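Local coordinates for protein argonaute (Methanocaldococcus jannaschii, PDB 5G5S) that cuts single-stranded DNA targets complementary to a short single-stranded DNA guide and may defend the cell against invading genetic elements, at residues N310-D318 with K489-T497; L662-S671 with Y679-Y688. One frame throughout, in Å; residues are numbered along the deposited sequence.

Contact 1 of 2, residues N310-D318 with K489-T497; sequences NNTPLLVKD and KYFILDSKT
Leu315 and Ile492 form the hydrogen-bonded pair of a short antiparallel ladder. Leu315 N donates to Ile492 O over 2.9 Å with the donor well above the carbonyl plane, whereas Ile492 N returns the bond to Leu315 O in the carbonyl plane, 164° at the hydrogen. Leu314 and Leu493 make the neighbouring non-hydrogen-bonded pair, and beyond it the ladder frays into a weak bond from Asp494 N to Pro313 O.

Leu315 carries much of the side-chain contact. Its CB rests on Ile492 CG1 at 3.8 Å, both side chains lying on the same face of the sheet. With CG anti to the carbonyl carbon (chi1 -70°), the chain then swings along the partner strand to Asp494: CG approaches Asp494 CA, and both methyls end by the carboxylate, CD1 and CD2 each 3.5 Å from Asp494 OD1. CD1 also touches Ile492 CD1. The other carboxylate oxygen, OD2, lies against Pro313 CG at 3.7 Å and takes its salt bridge from Lys325 on strand 323-326, the third strand of this small sheet.

On the opposite face, Leu314 and Phe491 run side by side, CD2 of the leucine 3.8 Å from CD2 of the ring. Val316 CG1 packs on Phe491 CB at 3.6 Å and reaches the edge of the Tyr490 ring near its plane. The ring of Phe491 also stacks with that of Tyr670.

Two main-chain bonds thus set the register, while apolar side chains line the Leu314/Phe491 face and the Leu315 face adds a carboxylate. With leucine methyls beside OD1 and the proline ring beside OD2, the nearby Lys325 ammonium probably offsets part of the Asp494 charge.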
loop_
_atom_site.group_PDB
_atom_site.type_symbol
_atom_site.label_atom_id
_atom_site.label_comp_id
_atom_site.label_asym_id
_atom_site.label_seq_id
_atom_site.Cartn_x
_atom_site.Cartn_y
_atom_site.Cartn_z
ATOM N N ASN A 310 -12.467 -0.519 -19.758
ATOM C CA ASN A 310 -13.877 -0.890 -19.849
ATOM C C ASN A 310 -14.436 -1.057 -18.456
ATOM O O ASN A 310 -13.715 -1.497 -17.551
ATOM C CB ASN A 310 -14.046 -2.190 -20.634
ATOM C CG ASN A 310 -13.532 -2.115 -22.045
ATOM O OD1 ASN A 310 -13.720 -1.115 -22.754
ATOM N ND2 ASN A 310 -12.868 -3.174 -22.474
ATOM N N ASN A 311 -15.707 -0.698 -18.269
ATOM C CA ASN A 311 -16.376 -0.831 -16.983
ATOM C C ASN A 311 -16.862 -2.275 -16.898
ATOM O O ASN A 311 -18.003 -2.583 -17.245
ATOM C CB ASN A 311 -17.519 0.185 -16.869
ATOM C CG ASN A 311 -18.177 0.222 -15.514
ATOM O OD1 ASN A 311 -17.521 0.123 -14.470
ATOM N ND2 ASN A 311 -19.489 0.414 -15.507
ATOM N N THR A 312 -15.946 -3.174 -16.529
ATOM C CA THR A 312 -16.181 -4.614 -16.473
ATOM C C THR A 312 -17.360 -4.973 -15.569
ATOM O O THR A 312 -17.452 -4.457 -14.459
ATOM C CB THR A 312 -14.857 -5.352 -16.223
ATOM O OG1 THR A 312 -13.972 -5.044 -17.304
ATOM C CG2 THR A 312 -15.013 -6.872 -16.102
ATOM N N PRO A 313 -18.332 -5.766 -16.061
ATOM C CA PRO A 313 -19.463 -6.108 -15.200
ATOM C C PRO A 313 -19.076 -7.152 -14.162
ATOM O O PRO A 313 -18.044 -7.824 -14.277
ATOM C CB PRO A 313 -20.544 -6.606 -16.174
ATOM C CG PRO A 313 -19.880 -6.748 -17.497
ATOM C CD PRO A 313 -18.420 -6.459 -17.361
ATOM N N LEU A 314 -19.902 -7.240 -13.121
ATOM C CA LEU A 314 -19.753 -8.170 -12.026
ATOM C C LEU A 314 -20.917 -9.133 -12.089
ATOM O O LEU A 314 -21.977 -8.797 -12.628
ATOM C CB LEU A 314 -19.735 -7.420 -10.672
ATOM C CG LEU A 314 -18.639 -6.358 -10.482
ATOM C CD1 LEU A 314 -19.031 -5.342 -9.427
ATOM C CD2 LEU A 314 -17.294 -6.984 -10.160
ATOM N N LEU A 315 -20.713 -10.343 -11.567
ATOM C CA LEU A 315 -21.758 -11.353 -11.515
ATOM C C LEU A 315 -22.146 -11.619 -10.071
ATOM O O LEU A 315 -21.290 -11.674 -9.192
ATOM C CB LEU A 315 -21.319 -12.647 -12.206
ATOM C CG LEU A 315 -21.187 -12.613 -13.720
ATOM C CD1 LEU A 315 -20.493 -13.860 -14.215
ATOM C CD2 LEU A 315 -22.557 -12.477 -14.404
ATOM N N VAL A 316 -23.441 -11.769 -9.839
ATOM C CA VAL A 316 -24.087 -12.053 -8.555
ATOM C C VAL A 316 -25.204 -13.043 -8.850
ATOM O O VAL A 316 -25.557 -13.218 -10.019
ATOM C CB VAL A 316 -24.662 -10.771 -7.890
ATOM C CG1 VAL A 316 -23.584 -10.001 -7.160
ATOM C CG2 VAL A 316 -25.378 -9.874 -8.898
ATOM N N LYS A 317 -25.788 -13.663 -7.817
ATOM C CA LYS A 317 -26.923 -14.551 -8.060
ATOM C C LYS A 317 -28.227 -13.762 -7.903
ATOM O O LYS A 317 -28.242 -12.729 -7.229
ATOM C CB LYS A 317 -26.901 -15.789 -7.136
ATOM C CG LYS A 317 -25.609 -16.621 -7.178
ATOM C CD LYS A 317 -25.393 -17.355 -8.500
ATOM C CE LYS A 317 -24.371 -18.460 -8.385
ATOM N NZ LYS A 317 -24.882 -19.609 -7.589
ATOM N N ASP A 318 -29.305 -14.215 -8.575
ATOM C CA ASP A 318 -30.641 -13.622 -8.472
ATOM C C ASP A 318 -31.428 -14.431 -7.433
ATOM O O ASP A 318 -30.845 -15.298 -6.785
ATOM C CB ASP A 318 -31.357 -13.575 -9.845
ATOM C CG ASP A 318 -31.421 -14.875 -10.640
ATOM O OD1 ASP A 318 -31.563 -15.954 -10.016
ATOM O OD2 ASP A 318 -31.360 -14.810 -11.890
ATOM N N LYS A 489 -18.389 -14.510 -0.447
ATOM C CA LYS A 489 -18.058 -14.272 -1.853
ATOM C C LYS A 489 -19.336 -13.807 -2.522
ATOM O O LYS A 489 -20.032 -14.603 -3.148
ATOM C CB LYS A 489 -17.536 -15.570 -2.514
ATOM C CG LYS A 489 -16.085 -15.868 -2.236
ATOM C CD LYS A 489 -15.866 -16.594 -0.934
ATOM C CE LYS A 489 -14.544 -16.202 -0.334
ATOM N NZ LYS A 489 -14.368 -16.860 0.974
ATOM N N TYR A 490 -19.680 -12.532 -2.340
ATOM C CA TYR A 490 -20.927 -11.995 -2.878
ATOM C C TYR A 490 -20.951 -11.874 -4.406
ATOM O O TYR A 490 -21.824 -12.454 -5.060
ATOM C CB TYR A 490 -21.326 -10.683 -2.187
ATOM C CG TYR A 490 -22.800 -10.626 -1.876
ATOM C CD1 TYR A 490 -23.742 -10.474 -2.891
ATOM C CD2 TYR A 490 -23.262 -10.767 -0.573
ATOM C CE1 TYR A 490 -25.107 -10.446 -2.613
ATOM C CE2 TYR A 490 -24.622 -10.719 -0.280
ATOM C CZ TYR A 490 -25.542 -10.567 -1.304
ATOM O OH TYR A 490 -26.884 -10.545 -1.026
ATOM N N PHE A 491 -19.982 -11.157 -4.963
ATOM C CA PHE A 491 -19.886 -10.924 -6.399
ATOM C C PHE A 491 -18.581 -11.463 -6.967
ATOM O O PHE A 491 -17.581 -11.540 -6.252
ATOM C CB PHE A 491 -20.059 -9.419 -6.722
ATOM C CG PHE A 491 -19.121 -8.496 -5.981
ATOM C CD1 PHE A 491 -19.453 -8.001 -4.725
ATOM C CD2 PHE A 491 -17.911 -8.109 -6.546
ATOM C CE1 PHE A 491 -18.568 -7.171 -4.026
ATOM C CE2 PHE A 491 -17.033 -7.269 -5.853
ATOM C CZ PHE A 491 -17.360 -6.816 -4.594
ATOM N N ILE A 492 -18.602 -11.869 -8.243
ATOM C CA ILE A 492 -17.423 -12.370 -8.956
ATOM C C ILE A 492 -17.219 -11.548 -10.242
ATOM O O ILE A 492 -18.031 -10.666 -10.539
ATOM C CB ILE A 492 -17.455 -13.916 -9.198
ATOM C CG1 ILE A 492 -18.602 -14.340 -10.137
ATOM C CG2 ILE A 492 -17.481 -14.702 -7.880
ATOM C CD1 ILE A 492 -18.191 -15.205 -11.263
ATOM N N LEU A 493 -16.135 -11.825 -10.985
ATOM C CA LEU A 493 -15.844 -11.148 -12.248
ATOM C C LEU A 493 -16.591 -11.823 -13.383
ATOM O O LEU A 493 -16.645 -13.054 -13.420
ATOM C CB LEU A 493 -14.341 -11.156 -12.541
ATOM C CG LEU A 493 -13.477 -10.199 -11.723
ATOM C CD1 LEU A 493 -12.013 -10.546 -11.862
ATOM C CD2 LEU A 493 -13.711 -8.747 -12.138
ATOM N N ASP A 494 -17.162 -11.027 -14.313
ATOM C CA ASP A 494 -17.884 -11.553 -15.472
ATOM C C ASP A 494 -16.931 -12.171 -16.491
ATOM O O ASP A 494 -17.331 -13.071 -17.235
ATOM C CB ASP A 494 -18.756 -10.468 -16.134
ATOM C CG ASP A 494 -19.612 -10.952 -17.296
ATOM O OD1 ASP A 494 -20.347 -11.951 -17.119
ATOM O OD2 ASP A 494 -19.552 -10.329 -18.378
ATOM N N SER A 495 -15.681 -11.680 -16.533
ATOM C CA SER A 495 -14.667 -12.177 -17.457
ATOM C C SER A 495 -13.650 -13.086 -16.748
ATOM O O SER A 495 -13.051 -12.684 -15.741
ATOM C CB SER A 495 -13.960 -11.016 -18.159
ATOM O OG SER A 495 -13.255 -10.200 -17.233
ATOM N N LYS A 496 -13.471 -14.316 -17.278
ATOM C CA LYS A 496 -12.506 -15.289 -16.758
ATOM C C LYS A 496 -11.141 -15.020 -17.387
ATOM O O LYS A 496 -11.039 -14.732 -18.587
ATOM C CB LYS A 496 -12.957 -16.733 -17.014
ATOM N N THR A 497 -10.093 -15.114 -16.559
ATOM C CA THR A 497 -8.713 -14.818 -16.940
ATOM C C THR A 497 -7.895 -16.065 -17.327
ATOM O O THR A 497 -8.263 -17.161 -16.893
ATOM C CB THR A 497 -8.067 -14.058 -15.776
ATOM O OG1 THR A 497 -7.806 -14.968 -14.703
ATOM C CG2 THR A 497 -8.950 -12.913 -15.268
#

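Contact 2 of 2, residues L662-S671 with Y679-Y688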
loop_
_atom_site.group_PDB
_atom_site.type_symbol
_atom_site.label_atom_id
_atom_site.label_comp_id
_atom_site.label_asym_id
_atom_site.label_seq_id
_atom_site.Cartn_x
_atom_site.Cartn_y
_atom_site.Cartn_z
ATOM N N LEU A 662 -5.738 -5.579 -14.230
ATOM C CA LEU A 662 -5.372 -4.878 -13.000
ATOM C C LEU A 662 -6.468 -3.943 -12.565
ATOM O O LEU A 662 -6.796 -3.917 -11.374
ATOM C CB LEU A 662 -4.014 -4.173 -13.152
ATOM C CG LEU A 662 -2.808 -5.109 -13.403
ATOM C CD1 LEU A 662 -1.537 -4.317 -13.609
ATOM C CD2 LEU A 662 -2.648 -6.153 -12.305
ATOM N N TYR A 663 -7.096 -3.229 -13.546
ATOM C CA TYR A 663 -8.252 -2.367 -13.311
ATOM C C TYR A 663 -9.421 -3.171 -12.775
ATOM O O TYR A 663 -10.091 -2.708 -11.854
ATOM C CB TYR A 663 -8.692 -1.614 -14.589
ATOM C CG TYR A 663 -9.914 -0.753 -14.344
ATOM C CD1 TYR A 663 -9.838 0.392 -13.555
ATOM C CD2 TYR A 663 -11.169 -1.140 -14.809
ATOM C CE1 TYR A 663 -10.972 1.165 -13.285
ATOM C CE2 TYR A 663 -12.307 -0.370 -14.556
ATOM C CZ TYR A 663 -12.204 0.780 -13.790
ATOM O OH TYR A 663 -13.319 1.550 -13.537
ATOM N N ASP A 664 -9.693 -4.346 -13.369
ATOM C CA ASP A 664 -10.801 -5.211 -12.947
ATOM C C ASP A 664 -10.617 -5.643 -11.500
ATOM O O ASP A 664 -11.604 -5.783 -10.789
ATOM C CB ASP A 664 -10.900 -6.474 -13.832
ATOM C CG ASP A 664 -11.291 -6.270 -15.287
ATOM O OD1 ASP A 664 -11.741 -5.152 -15.635
ATOM O OD2 ASP A 664 -11.096 -7.216 -16.092
ATOM N N LEU A 665 -9.354 -5.865 -11.080
ATOM C CA LEU A 665 -9.003 -6.283 -9.723
ATOM C C LEU A 665 -9.155 -5.178 -8.684
ATOM O O LEU A 665 -9.351 -5.495 -7.522
ATOM C CB LEU A 665 -7.620 -6.947 -9.665
ATOM C CG LEU A 665 -7.487 -8.299 -10.379
ATOM C CD1 LEU A 665 -6.022 -8.651 -10.609
ATOM C CD2 LEU A 665 -8.187 -9.411 -9.608
ATOM N N THR A 666 -9.130 -3.889 -9.092
ATOM C CA THR A 666 -9.377 -2.740 -8.182
ATOM C C THR A 666 -10.899 -2.675 -7.836
ATOM O O THR A 666 -11.312 -2.022 -6.870
ATOM C CB THR A 666 -8.904 -1.396 -8.818
ATOM O OG1 THR A 666 -9.803 -0.990 -9.868
ATOM C CG2 THR A 666 -7.451 -1.434 -9.319
ATOM N N LYS A 667 -11.718 -3.334 -8.668
ATOM C CA LYS A 667 -13.166 -3.408 -8.533
ATOM C C LYS A 667 -13.602 -4.553 -7.590
ATOM O O LYS A 667 -14.742 -4.570 -7.163
ATOM C CB LYS A 667 -13.784 -3.577 -9.930
ATOM C CG LYS A 667 -15.118 -2.908 -10.126
ATOM C CD LYS A 667 -15.674 -3.248 -11.504
ATOM C CE LYS A 667 -16.915 -2.459 -11.853
ATOM N NZ LYS A 667 -16.568 -1.121 -12.398
ATOM N N MET A 668 -12.712 -5.511 -7.278
ATOM C CA MET A 668 -13.016 -6.622 -6.357
ATOM C C MET A 668 -12.803 -6.175 -4.899
ATOM O O MET A 668 -12.089 -6.788 -4.120
ATOM C CB MET A 668 -12.229 -7.899 -6.732
ATOM C CG MET A 668 -12.624 -8.488 -8.093
ATOM S SD MET A 668 -14.421 -8.707 -8.386
ATOM C CE MET A 668 -14.813 -9.944 -7.170
ATOM N N ASN A 669 -13.488 -5.099 -4.554
ATOM C CA ASN A 669 -13.435 -4.373 -3.301
ATOM C C ASN A 669 -14.632 -4.642 -2.363
ATOM O O ASN A 669 -15.785 -4.581 -2.785
ATOM C CB ASN A 669 -13.367 -2.855 -3.631
ATOM C CG ASN A 669 -13.065 -1.977 -2.453
ATOM O OD1 ASN A 669 -13.415 -0.802 -2.403
ATOM N ND2 ASN A 669 -12.347 -2.507 -1.503
ATOM N N TYR A 670 -14.328 -4.892 -1.077
ATOM C CA TYR A 670 -15.288 -5.026 0.007
ATOM C C TYR A 670 -15.034 -3.916 1.027
ATOM O O TYR A 670 -15.742 -3.843 2.005
ATOM C CB TYR A 670 -15.234 -6.415 0.648
ATOM C CG TYR A 670 -15.860 -7.497 -0.206
ATOM C CD1 TYR A 670 -17.222 -7.781 -0.122
ATOM C CD2 TYR A 670 -15.087 -8.265 -1.071
ATOM C CE1 TYR A 670 -17.801 -8.788 -0.891
ATOM C CE2 TYR A 670 -15.658 -9.264 -1.856
ATOM C CZ TYR A 670 -17.015 -9.519 -1.766
ATOM O OH TYR A 670 -17.577 -10.507 -2.536
ATOM N N SER A 671 -14.041 -3.038 0.784
ATOM C CA SER A 671 -13.691 -1.869 1.614
ATOM C C SER A 671 -14.502 -0.655 1.110
ATOM O O SER A 671 -13.948 0.410 0.828
ATOM C CB SER A 671 -12.193 -1.573 1.545
ATOM O OG SER A 671 -11.403 -2.740 1.704
ATOM N N TYR A 679 -14.048 1.936 -5.951
ATOM C CA TYR A 679 -12.941 1.077 -6.387
ATOM C C TYR A 679 -11.605 1.444 -5.744
ATOM O O TYR A 679 -11.436 2.576 -5.283
ATOM C CB TYR A 679 -12.873 0.972 -7.934
ATOM C CG TYR A 679 -14.230 0.962 -8.620
ATOM C CD1 TYR A 679 -15.271 0.163 -8.149
ATOM C CD2 TYR A 679 -14.469 1.741 -9.748
ATOM C CE1 TYR A 679 -16.535 0.192 -8.742
ATOM C CE2 TYR A 679 -15.725 1.764 -10.362
ATOM C CZ TYR A 679 -16.756 0.987 -9.855
ATOM O OH TYR A 679 -17.997 0.991 -10.454
ATOM N N LEU A 680 -10.679 0.468 -5.656
ATOM C CA LEU A 680 -9.374 0.674 -5.017
ATOM C C LEU A 680 -8.378 1.369 -5.928
ATOM O O LEU A 680 -8.559 1.362 -7.138
ATOM C CB LEU A 680 -8.799 -0.662 -4.513
ATOM C CG LEU A 680 -9.653 -1.444 -3.510
ATOM C CD1 LEU A 680 -9.317 -2.909 -3.531
ATOM C CD2 LEU A 680 -9.562 -0.853 -2.118
ATOM N N ARG A 681 -7.329 1.968 -5.354
ATOM C CA ARG A 681 -6.258 2.595 -6.111
ATOM C C ARG A 681 -5.361 1.472 -6.694
ATOM O O ARG A 681 -4.904 1.545 -7.847
ATOM C CB ARG A 681 -5.414 3.521 -5.206
ATOM C CG ARG A 681 -4.350 4.292 -6.000
ATOM C CD ARG A 681 -3.602 5.327 -5.204
ATOM N NE ARG A 681 -2.451 5.793 -5.979
ATOM C CZ ARG A 681 -1.192 5.788 -5.551
ATOM N NH1 ARG A 681 -0.901 5.382 -4.319
ATOM N NH2 ARG A 681 -0.218 6.228 -6.335
ATOM N N ILE A 682 -5.105 0.442 -5.873
ATOM C CA ILE A 682 -4.265 -0.676 -6.274
ATOM C C ILE A 682 -5.054 -1.987 -6.300
ATOM O O ILE A 682 -5.975 -2.117 -5.503
ATOM C CB ILE A 682 -2.897 -0.741 -5.517
ATOM C CG1 ILE A 682 -3.050 -1.106 -4.042
ATOM C CG2 ILE A 682 -2.015 0.518 -5.742
ATOM C CD1 ILE A 682 -1.848 -1.831 -3.525
ATOM N N PRO A 683 -4.752 -2.949 -7.222
ATOM C CA PRO A 683 -5.521 -4.213 -7.267
ATOM C C PRO A 683 -5.751 -4.888 -5.911
ATOM O O PRO A 683 -4.842 -4.938 -5.108
ATOM C CB PRO A 683 -4.682 -5.091 -8.202
ATOM C CG PRO A 683 -3.997 -4.139 -9.090
ATOM C CD PRO A 683 -3.696 -2.934 -8.262
ATOM N N ALA A 684 -6.966 -5.408 -5.664
ATOM C CA ALA A 684 -7.336 -6.070 -4.401
ATOM C C ALA A 684 -6.355 -7.151 -3.845
ATOM O O ALA A 684 -6.068 -7.082 -2.650
ATOM C CB ALA A 684 -8.774 -6.572 -4.444
ATOM N N PRO A 685 -5.757 -8.082 -4.647
ATOM C CA PRO A 685 -4.811 -9.054 -4.052
ATOM C C PRO A 685 -3.634 -8.423 -3.292
ATOM O O PRO A 685 -3.375 -8.805 -2.139
ATOM C CB PRO A 685 -4.353 -9.889 -5.256
ATOM C CG PRO A 685 -5.450 -9.729 -6.260
ATOM C CD PRO A 685 -5.948 -8.348 -6.090
ATOM N N ILE A 686 -2.948 -7.433 -3.922
ATOM C CA ILE A 686 -1.811 -6.731 -3.316
ATOM C C ILE A 686 -2.259 -5.770 -2.197
ATOM O O ILE A 686 -1.618 -5.726 -1.144
ATOM C CB ILE A 686 -0.809 -6.131 -4.362
ATOM C CG1 ILE A 686 0.436 -5.501 -3.677
ATOM C CG2 ILE A 686 -1.492 -5.168 -5.356
ATOM C CD1 ILE A 686 1.556 -5.078 -4.584
ATOM N N HIS A 687 -3.393 -5.063 -2.403
ATOM C CA HIS A 687 -3.999 -4.146 -1.424
ATOM C C HIS A 687 -4.301 -4.856 -0.083
ATOM O O HIS A 687 -4.000 -4.315 0.977
ATOM C CB HIS A 687 -5.286 -3.509 -2.009
ATOM C CG HIS A 687 -6.103 -2.746 -1.016
ATOM N ND1 HIS A 687 -5.817 -1.423 -0.708
ATOM C CD2 HIS A 687 -7.177 -3.139 -0.291
ATOM C CE1 HIS A 687 -6.709 -1.060 0.194
ATOM N NE2 HIS A 687 -7.541 -2.062 0.489
ATOM N N TYR A 688 -4.930 -6.040 -0.149
ATOM C CA TYR A 688 -5.299 -6.819 1.024
ATOM C C TYR A 688 -4.116 -7.535 1.675
ATOM O O TYR A 688 -4.123 -7.697 2.893
ATOM C CB TYR A 688 -6.500 -7.743 0.745
ATOM C CG TYR A 688 -7.808 -6.993 0.585
ATOM C CD1 TYR A 688 -8.267 -6.129 1.579
ATOM C CD2 TYR A 688 -8.628 -7.213 -0.518
ATOM C CE1 TYR A 688 -9.487 -5.461 1.453
ATOM C CE2 TYR A 688 -9.850 -6.556 -0.653
ATOM C CZ TYR A 688 -10.269 -5.670 0.330
ATOM O OH TYR A 688 -11.459 -5.003 0.186
#
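The hydroxyl of Tyr688 is gripped by two groups of the 662-671 segment: Ser671 OG at 2.7 Å, in a bond whose direction is open, and the backbone N of Tyr670, which donates to Tyr688 OH over 3.1 Å at 164°. Both approach the ring at its edge, near the plane, so the phenol bridges the start of helix 684-697 to the loop after helix 656-666. Ser671 interacts with guide DNA, so the bond to Tyr688 OH ties a guide-contacting side chain to helix 684-697. On one face of the Tyr688 ring lies His687 CD2, and the imidazole in turn carries Leu680 CD2 over a face of its own.

Both segments belong to the PIWI domain, whose fold is that of RNase H; here two of its helices are joined by a loop, their short axes 9.6 Å apart and inclined at 55°. Pro683 occupies the N-cap position of the second helix and packs its CB 3.8 Å from Leu665 CB, while Ala684 N donates to Leu665 O from well above the carbonyl plane.

At the next residue, Thr666 O receives Leu680 N at 2.8 Å in an almost straight bond. The Thr666 hydroxyl, OG1, placed between backbone N and carbonyl carbon (chi1 73°), turns back to Tyr663 O, leaving CG2 to pack near Pro683 N. Lys667 lies alongside Tyr679, its CG over one ring face, 4.0 Å from the centroid; the chain bends at its last torsion, and NZ bonds to Asn311 OD1.

From the N terminus, strand 314-317 meets strand 492-493 only after the chain has passed through 170 residues that include most of the Mid domain, so contact 1 closes a long loop. Contact 2 follows in series and neither nests in it nor crosses it: it closes a short loop, seven residues lying between its segments, within the connection from helix 656-666 to helix 684-697. The centres of the two contacts lie about 13 Å apart, and they touch directly: Thr312 OG1 meets Asp664 OD1, and Phe491 CZ approaches the backbone O of Asn669. Together they tie the three-stranded sheet at the Mid boundary to these PIWI helices, beside the guide-binding residues Gln481 and Ser671.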